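PDB 6Y0R: chitooligosaccharide oxidase from Gibberella zeae, which oxidises the C1 hydroxyl of chitooligosaccharides to lactones, using a bicovalently bound FAD and passing the electrons to molecular oxygen to give hydrogen peroxide. Local coordinates for residues L112-V118 and Q129-R133; M182-V188 and V218-F224. All blocks are in the same frame, centred on the assembly; numbering follows the deposited sequence.

Contact 1: residues L112-V118 and Q129-R133; sequences LDRMYSV and QPGAR. With FAD (flavin-adenine dinucleotide), chain B.
The guanidinium of Arg133 meets the carboxylate of Asp113 at its edge: NH1 lies 3.2 Å from OD2, a salt bridge whose hydrogen bond is weak and bent, with the two planes turned 62° apart. NH2 of Arg133 is held by the backbone oxygens of Gly92 and Gly156, and the ring of Tyr333 makes a cation-pi contact with the same group. The other carboxylate oxygen, OD1, offers its syn lone pair to Arg114 NH2, in the plane of that guanidinium, so one aspartate ties two arginines together. The Tyr116 ring has Asp113 O in plane at its edge and meets His136 edge-to-face. Gln129 CG lies beside the backbone N (chi1 -66°) and the chain runs on extended, bringing the amide between Met115 CB and Ser117 CB, with CD 3.7 Å from each. OE1 accepts from Ser117 N at 3.1 Å, the donor tilted 27° from the carbonyl plane, while Gln129 N returns a bond to Ser117 O at 2.9 Å. Gly131 packs against the 112-115 turn, its CA 3.2 Å from Met115 O; one water joins its N to Met115 O, another its O to Asp113 O. Leu112 CD1 and Pro130 CG close on the adenine amino group of FAD, the leucine carbon 3.2 Å from N6A. The loops follow strands 108-111 and 125-128; the second leads into helix 134-145, with Arg133 at its N-cap and Val137 against Ala132.

Contact 2: residues M182-V188 and V218-F224; sequences MIGATVV and VVVELEF. With FAD (flavin-adenine dinucleotide), chain B.
Met182 runs out along Leu222 and Phe224 on one face of this strand pair. Its CB sits 4.2 Å from Phe224 CE2, CG passes Glu223 O, and SD comes to 3.7 Å from Leu222 CD2. The chain is extended as far as SD, with CG anti to the backbone N (chi1 -164°), then bends at chi3 so that CE also stays beside that leucine methyl. Further along the face, Ala185 CB meets Leu222 CD2, and Val187 CG2 touches Val219 CG2. On the other face Thr186 packs its CB on Glu221 CB, and a water joins its OG1 to Glu221 OE2. Two classic beta bulges break the regular pairing. In one, Glu223 O takes Ile183 N at 2.9 Å and, weakly, Gly184 N; the extra residue, Ile183, leans its CG1 on Glu223 CG, part of a glutamate whose OE2 bonds to Thr125 OG1. In the other, Thr186 O takes Val220 N at 2.8 Å and Glu221 N only weakly, and the extra Val220 sets CG1 against Val188 CG2. Next to this second bulge, Val219 turns its backbone to the cofactor: its N donates to FAD N1A at 3.0 Å, and its O accepts from N6A at 2.9 Å. The two strands belong to the FAD-binding PCMH-type domain, and the edge of 218-228 at Val219 holds the adenine by this pair of backbone bonds.

Both contacts are largely buried and lie in the same FAD-binding region, their centres about 12 Å apart, yet they are built differently. Contact 1 joins two loops through charges, an amide and bridging waters; contact 2 joins two strands of an antiparallel sheet through backbone bonds and mostly apolar packing, with polar side chains gathered on one face. Strand 125-128 connects them, running into 129-133 and pairing with 218-228. They also touch directly: Pro130 CG packs 3.2 Å from Val219 O, and Leu112 CD1 meets Val218 CG1. Around the adenine their roles divide, contact 1 supplying side-chain carbons near N6A and contact 2 two backbone hydrogen bonds.

Contact 1: residues L112-V118 and Q129-R133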
ATOM      1  N   LEU A 112      10.612  10.996  -8.021  1.00 18.91           N
ATOM      2  CA  LEU A 112      11.795  10.347  -7.382  1.00 18.18           C
ATOM      3  C   LEU A 112      12.255   9.084  -8.142  1.00 17.00           C
ATOM      4  O   LEU A 112      13.201   8.466  -7.669  1.00 18.98           O
ATOM      5  CB  LEU A 112      11.509  10.000  -5.916  1.00 19.53           C
ATOM      6  CG  LEU A 112      11.182  11.197  -5.026  1.00 20.56           C
ATOM      7  CD1 LEU A 112      10.665  10.766  -3.671  1.00 18.97           C
ATOM      8  CD2 LEU A 112      12.410  12.099  -4.887  1.00 20.57           C
ATOM      9  N   ASP A 113      11.596   8.686  -9.211  1.00 19.19           N
ATOM     10  CA  ASP A 113      11.864   7.351  -9.817  1.00 19.35           C
ATOM     11  C   ASP A 113      13.209   7.324 -10.575  1.00 22.66           C
ATOM     12  O   ASP A 113      13.569   6.204 -10.996  1.00 20.58           O
ATOM     13  CB  ASP A 113      10.724   6.798 -10.671  1.00 19.82           C
ATOM     14  CG  ASP A 113      10.427   7.456 -12.004  1.00 21.61           C
ATOM     15  OD1 ASP A 113      11.220   8.352 -12.422  1.00 23.25           O
ATOM     16  OD2 ASP A 113       9.376   7.104 -12.614  1.00 24.75           O
ATOM     17  N   ARG A 114      13.962   8.429 -10.665  1.00 22.51           N
ATOM     18  CA  ARG A 114      15.370   8.354 -11.165  1.00 24.07           C
ATOM     19  C   ARG A 114      16.304   7.856 -10.060  1.00 23.25           C
ATOM     20  O   ARG A 114      17.481   7.527 -10.343  1.00 24.82           O
ATOM     21  CB  ARG A 114      15.849   9.713 -11.690  1.00 24.41           C
ATOM     22  CG  ARG A 114      14.961  10.394 -12.706  1.00 26.48           C
ATOM     23  CD  ARG A 114      14.572   9.580 -13.918  1.00 26.44           C
ATOM     24  NE  ARG A 114      14.079  10.416 -14.997  1.00 27.01           N
ATOM     25  CZ  ARG A 114      12.811  10.752 -15.174  1.00 29.49           C
ATOM     26  NH1 ARG A 114      12.478  11.540 -16.175  1.00 31.07           N
ATOM     27  NH2 ARG A 114      11.861  10.312 -14.350  1.00 27.36           N
ATOM     28  N   MET A 115      15.861   7.866  -8.803  1.00 21.10           N
ATOM     29  CA  MET A 115      16.676   7.481  -7.644  1.00 21.62           C
ATOM     30  C   MET A 115      16.161   6.135  -7.112  1.00 23.25           C
ATOM     31  O   MET A 115      15.179   6.107  -6.356  1.00 21.72           O
ATOM     32  CB  MET A 115      16.640   8.598  -6.604  1.00 25.56           C
ATOM     33  CG  MET A 115      17.517   9.757  -6.997  1.00 26.08           C
ATOM     34  SD  MET A 115      17.502  11.029  -5.685  1.00 28.79           S
ATOM     35  CE  MET A 115      15.876  11.651  -6.018  1.00 24.02           C
ATOM     36  N   TYR A 116      16.822   5.039  -7.504  1.00 21.45           N
ATOM     37  CA  TYR A 116      16.289   3.673  -7.279  1.00 20.17           C
ATOM     38  C   TYR A 116      17.398   2.783  -6.716  1.00 20.85           C
ATOM     39  O   TYR A 116      17.287   1.559  -6.806  1.00 20.97           O
ATOM     40  CB  TYR A 116      15.622   3.140  -8.550  1.00 20.93           C
ATOM     41  CG  TYR A 116      16.460   3.143  -9.802  1.00 19.92           C
ATOM     42  CD1 TYR A 116      17.415   2.161 -10.014  1.00 25.84           C
ATOM     43  CD2 TYR A 116      16.242   4.077 -10.791  1.00 22.48           C
ATOM     44  CE1 TYR A 116      18.187   2.160 -11.165  1.00 24.98           C
ATOM     45  CE2 TYR A 116      17.005   4.093 -11.949  1.00 24.74           C
ATOM     46  CZ  TYR A 116      17.973   3.130 -12.130  1.00 24.34           C
ATOM     47  OH  TYR A 116      18.684   3.143 -13.298  1.00 30.06           O
ATOM     48  N   SER A 117      18.392   3.376  -6.046  1.00 22.54           N
ATOM     49  CA  SER A 117      19.538   2.643  -5.458  1.00 23.48           C
ATOM     50  C   SER A 117      19.050   1.678  -4.382  1.00 22.60           C
ATOM     51  O   SER A 117      18.246   2.088  -3.513  1.00 21.61           O
ATOM     52  CB  SER A 117      20.547   3.621  -4.884  1.00 24.42           C
ATOM     53  OG  SER A 117      21.513   2.918  -4.145  1.00 28.49           O
ATOM     54  N   VAL A 118      19.510   0.432  -4.417  1.00 19.80           N
ATOM     55  CA  VAL A 118      19.340  -0.546  -3.324  1.00 20.62           C
ATOM     56  C   VAL A 118      20.729  -0.985  -2.895  1.00 21.67           C
ATOM     57  O   VAL A 118      21.445  -1.577  -3.765  1.00 23.54           O
ATOM     58  CB  VAL A 118      18.529  -1.758  -3.809  1.00 19.60           C
ATOM     59  CG1 VAL A 118      18.388  -2.778  -2.692  1.00 21.72           C
ATOM     60  CG2 VAL A 118      17.199  -1.358  -4.405  1.00 21.15           C
ATOM     61  N   GLN A 129      16.633   3.821  -1.766  1.00 19.28           N
ATOM     62  CA  GLN A 129      15.969   5.052  -2.231  1.00 21.05           C
ATOM     63  C   GLN A 129      14.504   4.737  -2.471  1.00 21.32           C
ATOM     64  O   GLN A 129      14.167   3.671  -2.971  1.00 19.99           O
ATOM     65  CB  GLN A 129      16.686   5.632  -3.443  1.00 21.06           C
ATOM     66  CG  GLN A 129      18.102   6.104  -3.061  1.00 22.68           C
ATOM     67  CD  GLN A 129      18.827   6.770  -4.210  1.00 23.71           C
ATOM     68  OE1 GLN A 129      18.749   6.358  -5.372  1.00 22.76           O
ATOM     69  NE2 GLN A 129      19.441   7.915  -3.917  1.00 23.22           N
ATOM     70  N   PRO A 130      13.582   5.634  -2.094  1.00 20.97           N
ATOM     71  CA  PRO A 130      12.149   5.319  -2.209  1.00 20.64           C
ATOM     72  C   PRO A 130      11.628   5.195  -3.644  1.00 19.10           C
ATOM     73  O   PRO A 130      10.592   4.582  -3.840  1.00 17.66           O
ATOM     74  CB  PRO A 130      11.458   6.515  -1.532  1.00 21.18           C
ATOM     75  CG  PRO A 130      12.480   7.632  -1.660  1.00 22.75           C
ATOM     76  CD  PRO A 130      13.840   6.959  -1.518  1.00 23.41           C
ATOM     77  N   GLY A 131      12.327   5.771  -4.617  1.00 17.11           N
ATOM     78  CA  GLY A 131      12.005   5.621  -6.038  1.00 18.84           C
ATOM     79  C   GLY A 131      12.293   4.212  -6.582  1.00 16.74           C
ATOM     80  O   GLY A 131      11.870   3.952  -7.676  1.00 19.57           O
ATOM     81  N   ALA A 132      12.907   3.332  -5.807  1.00 18.05           N
ATOM     82  CA  ALA A 132      13.077   1.922  -6.196  1.00 17.36           C
ATOM     83  C   ALA A 132      11.694   1.249  -6.209  1.00 18.28           C
ATOM     84  O   ALA A 132      11.012   1.258  -5.156  1.00 18.42           O
ATOM     85  CB  ALA A 132      13.982   1.225  -5.234  1.00 18.16           C
ATOM     86  N   ARG A 133      11.328   0.597  -7.312  1.00 17.92           N
ATOM     87  CA  ARG A 133      10.066  -0.179  -7.358  1.00 17.46           C
ATOM     88  C   ARG A 133      10.267  -1.534  -6.679  1.00 17.88           C
ATOM     89  O   ARG A 133      11.412  -2.008  -6.602  1.00 18.58           O
ATOM     90  CB  ARG A 133       9.581  -0.275  -8.795  1.00 17.96           C
ATOM     91  CG  ARG A 133       9.313   1.083  -9.417  1.00 16.80           C
ATOM     92  CD  ARG A 133       8.920   1.000 -10.883  1.00 17.45           C
ATOM     93  NE  ARG A 133       8.868   2.311 -11.471  1.00 18.39           N
ATOM     94  CZ  ARG A 133       7.835   3.150 -11.377  1.00 19.38           C
ATOM     95  NH1 ARG A 133       7.920   4.396 -11.853  1.00 18.38           N
ATOM     96  NH2 ARG A 133       6.731   2.723 -10.799  1.00 18.07           N
TER
HETATM   97  PA  FAD B 501       2.952   7.262  -5.187  1.00 15.29           P
HETATM   98  O1A FAD B 501       1.709   7.603  -5.904  1.00 14.49           O
HETATM   99  O2A FAD B 501       4.259   7.680  -5.729  1.00 15.95           O
HETATM  100  O5B FAD B 501       2.882   7.775  -3.681  1.00 15.10           O
HETATM  101  C5B FAD B 501       1.880   7.324  -2.769  1.00 15.34           C
HETATM  102  C4B FAD B 501       1.767   8.308  -1.619  1.00 15.19           C
HETATM  103  O4B FAD B 501       3.016   8.333  -0.881  1.00 14.90           O
HETATM  104  C3B FAD B 501       1.513   9.787  -1.975  1.00 15.69           C
HETATM  105  O3B FAD B 501       0.847  10.463  -0.900  1.00 16.54           O
HETATM  106  C2B FAD B 501       2.926  10.333  -2.118  1.00 15.29           C
HETATM  107  O2B FAD B 501       3.028  11.756  -2.023  1.00 16.92           O
HETATM  108  C1B FAD B 501       3.620   9.616  -0.992  1.00 15.21           C
HETATM  109  N9A FAD B 501       5.052   9.434  -1.177  1.00 16.02           N
HETATM  110  C8A FAD B 501       5.649   8.633  -2.114  1.00 17.98           C
HETATM  111  N7A FAD B 501       6.974   8.672  -2.044  1.00 16.51           N
HETATM  112  C5A FAD B 501       7.242   9.557  -1.006  1.00 16.67           C
HETATM  113  C6A FAD B 501       8.446  10.026  -0.450  1.00 18.16           C
HETATM  114  N6A FAD B 501       9.634   9.594  -0.881  1.00 16.83           N
HETATM  115  N1A FAD B 501       8.383  10.937   0.562  1.00 17.47           N
HETATM  116  C2A FAD B 501       7.159  11.351   0.943  1.00 19.80           C
HETATM  117  N3A FAD B 501       5.956  10.960   0.509  1.00 18.07           N
HETATM  118  C4A FAD B 501       6.061  10.054  -0.481  1.00 17.24           C
HETATM  119  N1  FAD B 501      -0.364  -2.314  -1.537  1.00 15.81           N
HETATM  120  C2  FAD B 501      -0.093  -3.278  -0.645  1.00 16.63           C
HETATM  121  O2  FAD B 501       0.008  -3.003   0.606  1.00 15.60           O
HETATM  122  N3  FAD B 501       0.115  -4.557  -1.077  1.00 16.96           N
HETATM  123  C4  FAD B 501       0.052  -4.936  -2.408  1.00 18.66           C
HETATM  124  O4  FAD B 501       0.266  -6.115  -2.739  1.00 19.77           O
HETATM  125  C4X FAD B 501      -0.222  -3.936  -3.371  1.00 19.26           C
HETATM  126  N5  FAD B 501      -0.232  -4.255  -4.668  1.00 20.21           N
HETATM  127  C5X FAD B 501      -0.366  -3.232  -5.580  1.00 18.99           C
HETATM  128  C6  FAD B 501      -0.305  -3.529  -6.968  1.00 18.63           C
HETATM  129  C7  FAD B 501      -0.459  -2.532  -7.916  1.00 17.73           C
HETATM  130  C7M FAD B 501      -0.421  -2.860  -9.395  1.00 18.86           C
HETATM  131  C8  FAD B 501      -0.621  -1.150  -7.486  1.00 16.24           C
HETATM  132  C8M FAD B 501      -0.674   0.014  -8.455  1.00 17.24           C
HETATM  133  C9  FAD B 501      -0.723  -0.884  -6.105  1.00 18.27           C
HETATM  134  C9A FAD B 501      -0.604  -1.902  -5.149  1.00 17.85           C
HETATM  135  N10 FAD B 501      -0.662  -1.610  -3.775  1.00 17.13           N
HETATM  136  C10 FAD B 501      -0.436  -2.617  -2.830  1.00 17.39           C
HETATM  137  C1' FAD B 501      -0.933  -0.256  -3.283  1.00 16.50           C
HETATM  138  C2' FAD B 501       0.365   0.508  -3.016  1.00 16.12           C
HETATM  139  O2' FAD B 501       0.969   0.069  -1.798  1.00 14.90           O
HETATM  140  C3' FAD B 501       0.028   1.975  -2.932  1.00 17.02           C
HETATM  141  O3' FAD B 501      -0.541   2.327  -4.214  1.00 15.69           O
HETATM  142  C4' FAD B 501       1.285   2.789  -2.618  1.00 18.13           C
HETATM  143  O4' FAD B 501       0.963   4.013  -1.933  1.00 19.36           O
HETATM  144  C5' FAD B 501       2.015   3.085  -3.896  1.00 15.21           C
HETATM  145  O5' FAD B 501       3.301   3.677  -3.632  1.00 15.69           O
HETATM  146  P   FAD B 501       3.993   4.471  -4.816  1.00 14.90           P
HETATM  147  O1P FAD B 501       5.302   4.978  -4.335  1.00 15.18           O
HETATM  148  O2P FAD B 501       3.978   3.700  -6.084  1.00 15.29           O
HETATM  149  O3P FAD B 501       2.914   5.657  -5.049  1.00 15.28           O
HETATM  150  O   HOH W   1      12.545   3.562 -10.352  1.00 20.10           O
HETATM  151  O   HOH W   2      14.197   7.890  -4.550  1.00 24.72           O

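Contact 2: residues M182-V188 and V218-F224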
ATOM      1  N   MET A 182      11.588  -1.309   9.096  1.00 19.95           N
ATOM      2  CA  MET A 182      12.281  -0.034   8.943  1.00 20.23           C
ATOM      3  C   MET A 182      13.025   0.275  10.245  1.00 19.35           C
ATOM      4  O   MET A 182      12.422   0.175  11.338  1.00 21.21           O
ATOM      5  CB  MET A 182      11.293   1.087   8.595  1.00 21.74           C
ATOM      6  CG  MET A 182      11.950   2.338   8.057  1.00 24.66           C
ATOM      7  SD  MET A 182      10.728   3.692   7.740  1.00 25.96           S
ATOM      8  CE  MET A 182       9.594   2.741   6.744  1.00 19.78           C
ATOM      9  N   ILE A 183      14.294   0.643  10.137  1.00 22.19           N
ATOM     10  CA  ILE A 183      15.134   0.994  11.310  1.00 21.99           C
ATOM     11  C   ILE A 183      15.633   2.434  11.192  1.00 21.81           C
ATOM     12  O   ILE A 183      16.182   2.934  12.195  1.00 24.33           O
ATOM     13  CB  ILE A 183      16.287  -0.005  11.475  1.00 22.16           C
ATOM     14  CG1 ILE A 183      17.235  -0.010  10.280  1.00 24.71           C
ATOM     15  CG2 ILE A 183      15.734  -1.380  11.782  1.00 23.27           C
ATOM     16  CD1 ILE A 183      18.437  -0.924  10.508  1.00 25.48           C
ATOM     17  N   GLY A 184      15.498   3.073  10.049  1.00 20.82           N
ATOM     18  CA  GLY A 184      15.932   4.471   9.901  1.00 20.81           C
ATOM     19  C   GLY A 184      15.399   5.098   8.651  1.00 22.56           C
ATOM     20  O   GLY A 184      14.927   4.378   7.790  1.00 18.97           O
ATOM     21  N   ALA A 185      15.458   6.419   8.555  1.00 21.23           N
ATOM     22  CA  ALA A 185      15.068   7.136   7.326  1.00 20.89           C
ATOM     23  C   ALA A 185      15.802   8.471   7.263  1.00 21.51           C
ATOM     24  O   ALA A 185      16.131   9.046   8.320  1.00 23.68           O
ATOM     25  CB  ALA A 185      13.559   7.363   7.268  1.00 20.56           C
ATOM     26  N   THR A 186      16.012   8.933   6.056  1.00 21.59           N
ATOM     27  CA  THR A 186      16.515  10.279   5.782  1.00 22.77           C
ATOM     28  C   THR A 186      15.385  11.066   5.142  1.00 20.66           C
ATOM     29  O   THR A 186      14.809  10.608   4.122  1.00 21.54           O
ATOM     30  CB  THR A 186      17.813  10.195   4.979  1.00 24.90           C
ATOM     31  OG1 THR A 186      18.693   9.352   5.729  1.00 27.84           O
ATOM     32  CG2 THR A 186      18.417  11.560   4.763  1.00 26.08           C
ATOM     33  N   VAL A 187      15.111  12.265   5.674  1.00 21.24           N
ATOM     34  CA  VAL A 187      13.955  13.084   5.230  1.00 20.94           C
ATOM     35  C   VAL A 187      14.449  14.484   4.919  1.00 22.54           C
ATOM     36  O   VAL A 187      15.208  15.041   5.761  1.00 23.03           O
ATOM     37  CB  VAL A 187      12.858  13.117   6.310  1.00 21.85           C
ATOM     38  CG1 VAL A 187      11.644  13.863   5.777  1.00 23.84           C
ATOM     39  CG2 VAL A 187      12.498  11.733   6.810  1.00 22.78           C
ATOM     40  N   VAL A 188      14.031  14.997   3.779  1.00 20.20           N
ATOM     41  CA  VAL A 188      14.162  16.425   3.423  1.00 21.00           C
ATOM     42  C   VAL A 188      12.945  17.116   4.035  1.00 22.03           C
ATOM     43  O   VAL A 188      11.824  16.944   3.509  1.00 21.18           O
ATOM     44  CB  VAL A 188      14.290  16.676   1.919  1.00 21.33           C
ATOM     45  CG1 VAL A 188      14.298  18.178   1.615  1.00 22.11           C
ATOM     46  CG2 VAL A 188      15.547  15.981   1.357  1.00 23.07           C
ATOM     47  N   VAL A 218      10.067  15.118   2.155  1.00 20.54           N
ATOM     48  CA  VAL A 218      10.399  14.094   1.124  1.00 19.60           C
ATOM     49  C   VAL A 218      11.327  13.073   1.770  1.00 21.14           C
ATOM     50  O   VAL A 218      12.460  13.396   2.154  1.00 19.89           O
ATOM     51  CB  VAL A 218      11.009  14.691  -0.143  1.00 20.93           C
ATOM     52  CG1 VAL A 218      11.231  13.572  -1.163  1.00 20.31           C
ATOM     53  CG2 VAL A 218      10.201  15.818  -0.763  1.00 20.15           C
ATOM     54  N   VAL A 219      10.888  11.821   1.857  1.00 18.88           N
ATOM     55  CA  VAL A 219      11.776  10.732   2.316  1.00 20.16           C
ATOM     56  C   VAL A 219      12.724  10.476   1.149  1.00 19.86           C
ATOM     57  O   VAL A 219      12.254  10.397   0.010  1.00 20.24           O
ATOM     58  CB  VAL A 219      10.985   9.490   2.762  1.00 19.95           C
ATOM     59  CG1 VAL A 219      11.923   8.338   3.116  1.00 20.61           C
ATOM     60  CG2 VAL A 219      10.094   9.851   3.952  1.00 20.23           C
ATOM     61  N   VAL A 220      14.038  10.455   1.390  1.00 19.43           N
ATOM     62  CA  VAL A 220      15.012  10.262   0.262  1.00 19.42           C
ATOM     63  C   VAL A 220      15.837   8.991   0.488  1.00 19.13           C
ATOM     64  O   VAL A 220      16.510   8.598  -0.471  1.00 19.67           O
ATOM     65  CB  VAL A 220      15.951  11.474   0.092  1.00 20.76           C
ATOM     66  CG1 VAL A 220      15.196  12.667  -0.425  1.00 19.41           C
ATOM     67  CG2 VAL A 220      16.657  11.807   1.390  1.00 20.66           C
ATOM     68  N   GLU A 221      15.772   8.389   1.658  1.00 19.47           N
ATOM     69  CA  GLU A 221      16.394   7.078   1.983  1.00 21.33           C
ATOM     70  C   GLU A 221      15.608   6.395   3.094  1.00 21.74           C
ATOM     71  O   GLU A 221      15.220   7.024   4.107  1.00 21.05           O
ATOM     72  CB  GLU A 221      17.858   7.246   2.403  1.00 23.60           C
ATOM     73  CG  GLU A 221      18.635   5.934   2.387  1.00 27.69           C
ATOM     74  CD  GLU A 221      20.065   6.051   2.906  1.00 35.35           C
ATOM     75  OE1 GLU A 221      20.965   6.220   2.070  1.00 40.82           O
ATOM     76  OE2 GLU A 221      20.270   5.963   4.155  1.00 39.30           O
ATOM     77  N   LEU A 222      15.449   5.096   2.956  1.00 21.28           N
ATOM     78  CA  LEU A 222      14.853   4.228   3.965  1.00 19.84           C
ATOM     79  C   LEU A 222      15.874   3.160   4.295  1.00 20.90           C
ATOM     80  O   LEU A 222      16.462   2.616   3.347  1.00 23.05           O
ATOM     81  CB  LEU A 222      13.586   3.572   3.407  1.00 20.62           C
ATOM     82  CG  LEU A 222      12.468   4.571   3.128  1.00 22.50           C
ATOM     83  CD1 LEU A 222      11.394   3.964   2.253  1.00 26.07           C
ATOM     84  CD2 LEU A 222      11.897   5.031   4.456  1.00 26.48           C
ATOM     85  N   GLU A 223      16.041   2.878   5.574  1.00 20.75           N
ATOM     86  CA  GLU A 223      16.943   1.794   6.014  1.00 21.89           C
ATOM     87  C   GLU A 223      16.089   0.711   6.647  1.00 21.18           C
ATOM     88  O   GLU A 223      15.226   1.009   7.463  1.00 21.15           O
ATOM     89  CB  GLU A 223      17.999   2.316   6.987  1.00 24.71           C
ATOM     90  CG  GLU A 223      19.011   1.238   7.358  1.00 30.61           C
ATOM     91  CD  GLU A 223      20.280   1.735   8.028  1.00 38.98           C
ATOM     92  OE1 GLU A 223      20.235   2.838   8.665  1.00 34.95           O
ATOM     93  OE2 GLU A 223      21.308   1.016   7.896  1.00 39.18           O
ATOM     94  N   PHE A 224      16.406  -0.544   6.367  1.00 19.28           N
ATOM     95  CA  PHE A 224      15.664  -1.717   6.870  1.00 19.17           C
ATOM     96  C   PHE A 224      16.620  -2.786   7.399  1.00 19.47           C
ATOM     97  O   PHE A 224      17.738  -2.923   6.880  1.00 22.10           O
ATOM     98  CB  PHE A 224      14.876  -2.392   5.739  1.00 19.46           C
ATOM     99  CG  PHE A 224      13.855  -1.522   5.045  1.00 18.37           C
ATOM    100  CD1 PHE A 224      14.238  -0.657   4.036  1.00 18.01           C
ATOM    101  CD2 PHE A 224      12.526  -1.554   5.465  1.00 19.45           C
ATOM    102  CE1 PHE A 224      13.298   0.156   3.417  1.00 19.51           C
ATOM    103  CE2 PHE A 224      11.585  -0.738   4.853  1.00 20.38           C
ATOM    104  CZ  PHE A 224      11.976   0.093   3.815  1.00 19.56           C
TER
HETATM  105  PA  FAD B 501       2.952   7.262  -5.187  1.00 15.29           P
HETATM  106  O1A FAD B 501       1.709   7.603  -5.904  1.00 14.49           O
HETATM  107  O2A FAD B 501       4.259   7.680  -5.729  1.00 15.95           O
HETATM  108  O5B FAD B 501       2.882   7.775  -3.681  1.00 15.10           O
HETATM  109  C5B FAD B 501       1.880   7.324  -2.769  1.00 15.34           C
HETATM  110  C4B FAD B 501       1.767   8.308  -1.619  1.00 15.19           C
HETATM  111  O4B FAD B 501       3.016   8.333  -0.881  1.00 14.90           O
HETATM  112  C3B FAD B 501       1.513   9.787  -1.975  1.00 15.69           C
HETATM  113  O3B FAD B 501       0.847  10.463  -0.900  1.00 16.54           O
HETATM  114  C2B FAD B 501       2.926  10.333  -2.118  1.00 15.29           C
HETATM  115  O2B FAD B 501       3.028  11.756  -2.023  1.00 16.92           O
HETATM  116  C1B FAD B 501       3.620   9.616  -0.992  1.00 15.21           C
HETATM  117  N9A FAD B 501       5.052   9.434  -1.177  1.00 16.02           N
HETATM  118  C8A FAD B 501       5.649   8.633  -2.114  1.00 17.98           C
HETATM  119  N7A FAD B 501       6.974   8.672  -2.044  1.00 16.51           N
HETATM  120  C5A FAD B 501       7.242   9.557  -1.006  1.00 16.67           C
HETATM  121  C6A FAD B 501       8.446  10.026  -0.450  1.00 18.16           C
HETATM  122  N6A FAD B 501       9.634   9.594  -0.881  1.00 16.83           N
HETATM  123  N1A FAD B 501       8.383  10.937   0.562  1.00 17.47           N
HETATM  124  C2A FAD B 501       7.159  11.351   0.943  1.00 19.80           C
HETATM  125  N3A FAD B 501       5.956  10.960   0.509  1.00 18.07           N
HETATM  126  C4A FAD B 501       6.061  10.054  -0.481  1.00 17.24           C
HETATM  127  N1  FAD B 501      -0.364  -2.314  -1.537  1.00 15.81           N
HETATM  128  C2  FAD B 501      -0.093  -3.278  -0.645  1.00 16.63           C
HETATM  129  O2  FAD B 501       0.008  -3.003   0.606  1.00 15.60           O
HETATM  130  N3  FAD B 501       0.115  -4.557  -1.077  1.00 16.96           N
HETATM  131  C4  FAD B 501       0.052  -4.936  -2.408  1.00 18.66           C
HETATM  132  O4  FAD B 501       0.266  -6.115  -2.739  1.00 19.77           O
HETATM  133  C4X FAD B 501      -0.222  -3.936  -3.371  1.00 19.26           C
HETATM  134  N5  FAD B 501      -0.232  -4.255  -4.668  1.00 20.21           N
HETATM  135  C5X FAD B 501      -0.366  -3.232  -5.580  1.00 18.99           C
HETATM  136  C6  FAD B 501      -0.305  -3.529  -6.968  1.00 18.63           C
HETATM  137  C7  FAD B 501      -0.459  -2.532  -7.916  1.00 17.73           C
HETATM  138  C7M FAD B 501      -0.421  -2.860  -9.395  1.00 18.86           C
HETATM  139  C8  FAD B 501      -0.621  -1.150  -7.486  1.00 16.24           C
HETATM  140  C8M FAD B 501      -0.674   0.014  -8.455  1.00 17.24           C
HETATM  141  C9  FAD B 501      -0.723  -0.884  -6.105  1.00 18.27           C
HETATM  142  C9A FAD B 501      -0.604  -1.902  -5.149  1.00 17.85           C
HETATM  143  N10 FAD B 501      -0.662  -1.610  -3.775  1.00 17.13           N
HETATM  144  C10 FAD B 501      -0.436  -2.617  -2.830  1.00 17.39           C
HETATM  145  C1' FAD B 501      -0.933  -0.256  -3.283  1.00 16.50           C
HETATM  146  C2' FAD B 501       0.365   0.508  -3.016  1.00 16.12           C
HETATM  147  O2' FAD B 501       0.969   0.069  -1.798  1.00 14.90           O
HETATM  148  C3' FAD B 501       0.028   1.975  -2.932  1.00 17.02           C
HETATM  149  O3' FAD B 501      -0.541   2.327  -4.214  1.00 15.69           O
HETATM  150  C4' FAD B 501       1.285   2.789  -2.618  1.00 18.13           C
HETATM  151  O4' FAD B 501       0.963   4.013  -1.933  1.00 19.36           O
HETATM  152  C5' FAD B 501       2.015   3.085  -3.896  1.00 15.21           C
HETATM  153  O5' FAD B 501       3.301   3.677  -3.632  1.00 15.69           O
HETATM  154  P   FAD B 501       3.993   4.471  -4.816  1.00 14.90           P
HETATM  155  O1P FAD B 501       5.302   4.978  -4.335  1.00 15.18           O
HETATM  156  O2P FAD B 501       3.978   3.700  -6.084  1.00 15.29           O
HETATM  157  O3P FAD B 501       2.914   5.657  -5.049  1.00 15.28           O
HETATM  158  O   HOH W   3      18.260   6.529   5.877  1.00 26.99           O